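Local coordinates for lumazine protein (Photobacterium kishitanii, PDB 3A35) that probably acts as an antenna protein that shifts bacterial luciferase emission to shorter wavelength, and binds a ribityl-lumazine chromophore or, in its place, riboflavin or FMN, at residues L118-K123 against I157-N162; I138-V143 against T167-L172. All coordinates share one frame; numbering follows the deposited sequence.

Contact 1 of 2, residues L118-K123 against I157-N162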
loop_
_atom_site.group_PDB
_atom_site.type_symbol
_atom_site.label_atom_id
_atom_site.label_comp_id
_atom_site.label_asym_id
_atom_site.label_seq_id
_atom_site.Cartn_x
_atom_site.Cartn_y
_atom_site.Cartn_z
ATOM N N LEU A 118 -15.348 -3.127 -7.046
ATOM C CA LEU A 118 -14.522 -4.109 -6.326
ATOM C C LEU A 118 -14.868 -3.821 -4.831
ATOM O O LEU A 118 -14.468 -2.784 -4.277
ATOM C CB LEU A 118 -13.044 -3.877 -6.681
ATOM C CG LEU A 118 -12.114 -4.855 -5.957
ATOM C CD1 LEU A 118 -12.315 -6.322 -6.275
ATOM C CD2 LEU A 118 -10.627 -4.576 -6.137
ATOM N N LYS A 119 -15.661 -4.703 -4.213
ATOM C CA LYS A 119 -16.100 -4.569 -2.857
ATOM C C LYS A 119 -15.124 -5.353 -2.002
ATOM O O LYS A 119 -15.052 -6.556 -2.084
ATOM C CB LYS A 119 -17.480 -5.186 -2.728
ATOM C CG LYS A 119 -18.466 -4.424 -3.520
ATOM C CD LYS A 119 -19.937 -4.763 -3.174
ATOM C CE LYS A 119 -20.811 -3.874 -4.053
ATOM N NZ LYS A 119 -22.211 -4.339 -3.782
ATOM N N VAL A 120 -14.412 -4.684 -1.103
ATOM C CA VAL A 120 -13.361 -5.301 -0.285
ATOM C C VAL A 120 -13.775 -5.122 1.137
ATOM O O VAL A 120 -14.034 -3.989 1.587
ATOM C CB VAL A 120 -11.993 -4.587 -0.606
ATOM C CG1 VAL A 120 -10.916 -5.229 0.340
ATOM C CG2 VAL A 120 -11.652 -4.759 -2.121
ATOM N N TYR A 121 -13.720 -6.195 1.905
ATOM C CA TYR A 121 -14.048 -6.287 3.333
ATOM C C TYR A 121 -12.829 -6.695 4.115
ATOM O O TYR A 121 -12.258 -7.753 3.839
ATOM C CB TYR A 121 -15.180 -7.352 3.567
ATOM C CG TYR A 121 -16.435 -7.004 2.769
ATOM C CD1 TYR A 121 -17.445 -6.254 3.346
ATOM C CD2 TYR A 121 -16.572 -7.385 1.451
ATOM C CE1 TYR A 121 -18.613 -5.899 2.618
ATOM C CE2 TYR A 121 -17.695 -6.994 0.666
ATOM C CZ TYR A 121 -18.713 -6.285 1.273
ATOM O OH TYR A 121 -19.831 -5.921 0.454
ATOM N N ILE A 122 -12.437 -5.847 5.040
ATOM C CA ILE A 122 -11.151 -6.005 5.671
ATOM C C ILE A 122 -11.383 -6.153 7.162
ATOM O O ILE A 122 -12.000 -5.287 7.745
ATOM C CB ILE A 122 -10.235 -4.764 5.391
ATOM C CG1 ILE A 122 -10.021 -4.563 3.845
ATOM C CG2 ILE A 122 -8.915 -4.947 6.199
ATOM C CD1 ILE A 122 -9.041 -3.534 3.432
ATOM N N LYS A 123 -10.883 -7.204 7.789
ATOM C CA LYS A 123 -11.046 -7.391 9.219
ATOM C C LYS A 123 -9.908 -6.711 9.969
ATOM O O LYS A 123 -8.703 -7.041 9.724
ATOM C CB LYS A 123 -11.134 -8.893 9.574
ATOM C CG LYS A 123 -11.452 -9.129 11.009
ATOM C CD LYS A 123 -11.677 -10.664 11.289
ATOM C CE LYS A 123 -13.032 -11.075 10.741
ATOM N NZ LYS A 123 -13.475 -12.453 11.157
ATOM N N ILE A 157 -14.986 -1.315 1.971
ATOM C CA ILE A 157 -14.596 -0.313 1.038
ATOM C C ILE A 157 -15.048 -0.687 -0.346
ATOM O O ILE A 157 -14.855 -1.784 -0.813
ATOM C CB ILE A 157 -13.057 -0.102 1.001
ATOM C CG1 ILE A 157 -12.611 0.233 2.416
ATOM C CG2 ILE A 157 -12.742 1.180 0.109
ATOM C CD1 ILE A 157 -11.276 -0.223 2.731
ATOM N N ASN A 158 -15.745 0.254 -1.016
ATOM C CA ASN A 158 -16.363 -0.085 -2.277
ATOM C C ASN A 158 -15.622 0.736 -3.342
ATOM O O ASN A 158 -15.828 1.972 -3.502
ATOM C CB ASN A 158 -17.861 0.309 -2.171
ATOM C CG ASN A 158 -18.585 0.040 -3.414
ATOM O OD1 ASN A 158 -18.039 -0.208 -4.438
ATOM N ND2 ASN A 158 -19.934 0.097 -3.307
ATOM N N TYR A 159 -14.676 0.052 -3.979
ATOM C CA TYR A 159 -13.803 0.677 -4.959
ATOM C C TYR A 159 -14.388 0.628 -6.375
ATOM O O TYR A 159 -15.027 -0.373 -6.690
ATOM C CB TYR A 159 -12.459 -0.059 -5.015
ATOM C CG TYR A 159 -11.624 0.003 -3.739
ATOM C CD1 TYR A 159 -10.904 1.203 -3.415
ATOM C CD2 TYR A 159 -11.562 -1.090 -2.928
ATOM C CE1 TYR A 159 -10.115 1.239 -2.269
ATOM C CE2 TYR A 159 -10.740 -1.113 -1.768
ATOM C CZ TYR A 159 -10.071 0.075 -1.466
ATOM O OH TYR A 159 -9.349 -0.023 -0.258
ATOM N N PRO A 160 -14.064 1.593 -7.222
ATOM C CA PRO A 160 -14.410 1.407 -8.630
ATOM C C PRO A 160 -13.556 0.245 -9.140
ATOM O O PRO A 160 -12.351 0.195 -8.860
ATOM C CB PRO A 160 -13.931 2.685 -9.291
ATOM C CG PRO A 160 -13.032 3.482 -8.278
ATOM C CD PRO A 160 -13.225 2.808 -6.952
ATOM N N LYS A 161 -14.133 -0.643 -9.979
ATOM C CA LYS A 161 -13.419 -1.877 -10.418
ATOM C C LYS A 161 -12.104 -1.604 -11.201
ATOM O O LYS A 161 -11.228 -2.433 -11.186
ATOM C CB LYS A 161 -14.339 -2.899 -11.189
ATOM C CG LYS A 161 -13.519 -4.014 -11.931
ATOM C CD LYS A 161 -14.152 -5.372 -12.082
ATOM C CE LYS A 161 -13.894 -6.305 -10.854
ATOM N NZ LYS A 161 -12.466 -6.724 -10.552
ATOM N N ASN A 162 -11.937 -0.455 -11.828
ATOM C CA ASN A 162 -10.716 -0.277 -12.578
ATOM C C ASN A 162 -9.487 -0.116 -11.696
ATOM O O ASN A 162 -8.423 -0.160 -12.220
ATOM C CB ASN A 162 -10.816 1.004 -13.394
ATOM C CG ASN A 162 -11.567 2.018 -12.661
ATOM O OD1 ASN A 162 -10.987 2.676 -11.816
ATOM N ND2 ASN A 162 -12.932 2.104 -12.895
#

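Contact 2 of 2, residues I138-V143 against T167-L172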
loop_
_atom_site.group_PDB
_atom_site.type_symbol
_atom_site.label_atom_id
_atom_site.label_comp_id
_atom_site.label_asym_id
_atom_site.label_seq_id
_atom_site.Cartn_x
_atom_site.Cartn_y
_atom_site.Cartn_z
ATOM N N ILE A 138 -9.550 5.924 4.284
ATOM C CA ILE A 138 -8.567 4.997 4.864
ATOM C C ILE A 138 -7.646 4.677 3.667
ATOM O O ILE A 138 -8.022 4.571 2.511
ATOM C CB ILE A 138 -9.238 3.773 5.432
ATOM C CG1 ILE A 138 -8.244 2.929 6.285
ATOM C CG2 ILE A 138 -9.896 2.855 4.403
ATOM C CD1 ILE A 138 -8.982 1.902 7.117
ATOM N N GLY A 139 -6.381 4.424 4.033
ATOM C CA GLY A 139 -5.369 3.890 3.049
ATOM C C GLY A 139 -5.215 2.367 3.218
ATOM O O GLY A 139 -4.927 1.893 4.294
ATOM N N ILE A 140 -5.353 1.689 2.088
ATOM C CA ILE A 140 -5.158 0.206 2.050
ATOM C C ILE A 140 -4.077 0.024 0.954
ATOM O O ILE A 140 -4.295 0.334 -0.228
ATOM C CB ILE A 140 -6.425 -0.558 1.610
ATOM C CG1 ILE A 140 -7.556 -0.298 2.652
ATOM C CG2 ILE A 140 -6.046 -2.023 1.454
ATOM C CD1 ILE A 140 -7.235 -0.766 4.004
ATOM N N ASN A 141 -2.899 -0.478 1.384
ATOM C CA ASN A 141 -1.789 -0.567 0.455
ATOM C C ASN A 141 -1.488 0.679 -0.387
ATOM O O ASN A 141 -1.046 0.576 -1.536
ATOM C CB ASN A 141 -1.910 -1.789 -0.474
ATOM C CG ASN A 141 -1.787 -3.141 0.156
ATOM O OD1 ASN A 141 -2.103 -4.157 -0.649
ATOM N ND2 ASN A 141 -1.291 -3.271 1.299
ATOM N N GLY A 142 -1.749 1.831 0.262
ATOM C CA GLY A 142 -1.432 3.057 -0.449
ATOM C C GLY A 142 -2.557 3.593 -1.305
ATOM O O GLY A 142 -2.387 4.653 -1.956
ATOM N N VAL A 143 -3.705 2.902 -1.382
ATOM C CA VAL A 143 -4.891 3.466 -2.089
ATOM C C VAL A 143 -5.780 4.101 -1.023
ATOM O O VAL A 143 -6.216 3.501 -0.063
ATOM C CB VAL A 143 -5.622 2.300 -2.699
ATOM C CG1 VAL A 143 -6.942 2.817 -3.386
ATOM C CG2 VAL A 143 -4.756 1.573 -3.762
ATOM N N THR A 167 -3.865 -1.128 -9.595
ATOM C CA THR A 167 -3.150 -1.329 -8.265
ATOM C C THR A 167 -3.200 -2.797 -7.929
ATOM O O THR A 167 -4.049 -3.558 -8.621
ATOM C CB THR A 167 -3.934 -0.686 -7.194
ATOM O OG1 THR A 167 -5.162 -1.427 -6.899
ATOM C CG2 THR A 167 -4.228 0.810 -7.487
ATOM N N ASN A 168 -2.575 -3.243 -6.870
ATOM C CA ASN A 168 -2.644 -4.645 -6.527
ATOM C C ASN A 168 -3.932 -5.034 -5.798
ATOM O O ASN A 168 -4.056 -6.157 -5.310
ATOM C CB ASN A 168 -1.424 -5.050 -5.703
ATOM C CG ASN A 168 -1.335 -4.367 -4.338
ATOM O OD1 ASN A 168 -2.285 -3.789 -3.802
ATOM N ND2 ASN A 168 -0.170 -4.504 -3.746
ATOM N N LEU A 169 -4.897 -4.099 -5.712
ATOM C CA LEU A 169 -6.217 -4.452 -5.132
ATOM C C LEU A 169 -6.822 -5.658 -5.831
ATOM O O LEU A 169 -7.532 -6.453 -5.179
ATOM C CB LEU A 169 -7.221 -3.241 -5.021
ATOM C CG LEU A 169 -6.781 -2.189 -4.025
ATOM C CD1 LEU A 169 -7.882 -1.049 -4.070
ATOM C CD2 LEU A 169 -6.623 -2.700 -2.570
ATOM N N GLY A 170 -6.532 -5.846 -7.110
ATOM C CA GLY A 170 -7.103 -6.929 -7.852
ATOM C C GLY A 170 -6.364 -8.252 -7.642
ATOM O O GLY A 170 -6.712 -9.258 -8.289
ATOM N N THR A 171 -5.324 -8.284 -6.814
ATOM C CA THR A 171 -4.600 -9.565 -6.426
ATOM C C THR A 171 -5.159 -10.024 -5.013
ATOM O O THR A 171 -4.883 -11.154 -4.571
ATOM C CB THR A 171 -3.056 -9.330 -6.270
ATOM O OG1 THR A 171 -2.793 -8.470 -5.131
ATOM C CG2 THR A 171 -2.481 -8.768 -7.511
ATOM N N LEU A 172 -5.910 -9.175 -4.299
ATOM C CA LEU A 172 -6.340 -9.480 -2.979
ATOM C C LEU A 172 -7.335 -10.647 -3.104
ATOM O O LEU A 172 -8.101 -10.706 -4.044
ATOM C CB LEU A 172 -7.015 -8.242 -2.315
ATOM C CG LEU A 172 -5.992 -7.082 -2.084
ATOM C CD1 LEU A 172 -6.907 -6.015 -1.480
ATOM C CD2 LEU A 172 -4.887 -7.452 -1.163
#

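Contact 1 of 2, residues L118-K123 against I157-N162
Leu118 and Val120 pair with Tyr159 and Ile157 through four backbone hydrogen bonds, two to each antiparallel pair. At the inner pair Val120 N gives to Ile157 O at 2.9 Å and Ile157 N returns a bond to Val120 O, both almost straight. The outer pair is less regular: Leu118 N to Tyr159 O is 2.8 Å, and in both bonds the donor is tilted out of the carbonyl plane, by 30° where Tyr159 N meets Leu118 O. Between them Lys119 and Asn158 form the non-hydrogen-bonded pair, their CA atoms 4.5 Å apart.

Apolar contacts gather on the face that carries Leu118, Val120, Ile157 and Tyr159. Leu118 CB lies 4.2 Å from Tyr159 CB, and Leu118 CD1 comes near the Lys161 amine. With Tyr159 CG beside its own backbone N (chi1 -64°), the ring swings back toward Val120, whose CB lies in the ring plane at its edge and whose CG2 is 3.8 Å from Tyr159 CD2. Ile157 CG2 sits 3.3 Å above one face of the same ring, toward the rim, so the phenol is held on a face and at an edge. Farther along, Ile122 CD1 meets Ile157 CD1 at 4.1 Å.

On the other face Lys119 and Asn158 run side by side, Lys119 CE 4.1 Å from Asn158 ND2, but their polar ends are engaged by neighbours: Lys119 NZ in a salt bridge with Glu114, Asn158 OD1 in a hydrogen bond from Arg117. Lys161, past the paired residues, bonds to Ser164 through NZ.

Strand 117-123 is flanked on its second edge by strand 104-114, while strand 154-160 is paired on its far edge with strand 149-151. Ile140 of strand 137-140 packs on Ile122, Ile157 and Tyr159, and His145 meets the Tyr159 ring edge-to-face.

Contact 2 of 2, residues I138-V143 against T167-L172
Leu169 CG stands beside its backbone N (chi1 -67°) and CD1 lies anti to CA (chi2 179°), so CD1 points on to Val143 while CD2 branches off toward Ile140. Leu169 CD1 meets Val143 CG1 tip to tip at 4.0 Å, and Leu169 CD2 reaches Ile140 CG2 at 4.1 Å, the two side chains crossing at about a right angle. Val143 CG1 is anti to its own N, leaving CG2 to face Thr167 CG2 at 3.8 Å. One valine thus spreads its branches over two residues of the loop.

The amides of Asn141 and Asn168 lie with their planes 67° apart. Asn168 ND2 is held by Lys80 O, and its backbone N donates to Asn82, both on strand 80-84.

Within 167-172, Thr167 OG1 receives Leu169 N at 2.9 Å, closing an ST turn, and also bonds to Leu163 O. Asn168 O accepts both Thr171 N and Thr171 OG1, the hydroxyl coming in the carbonyl plane on a lone pair at 2.6 Å; this steadies the short 3-10 turn at 168-170.

The loop packs against a type I' beta turn, Ile140 to Val143, the kind that closes tight hairpins, here joining strands 137-140 and 143-146 in the predicted second lumazine-binding repeat.

How the contacts relate
Contacts 1 and 2 lie about 9 Å apart between centres and share one apolar interior. Tyr159 of contact 1 makes the main bridge: its CZ is 3.6 Å from Leu169 CD1, its CE1 3.7 Å from Val143 CG1 and its OH 3.4 Å from Ile140 CG1. Ile122 CD1 also meets Ile140 CD1. Both reach one antiparallel sheet: contact 1 pairs two strands, while in contact 2 a loop packs against a strand end and its turn. Riboflavin sits mainly in the predicted first repeat, with Gly100 and Ile102 of the second also binding it. Contact 2 is nearer: the Asn141 side chain is about 11 Å from the ligand and about 7 Å from that of Ile102.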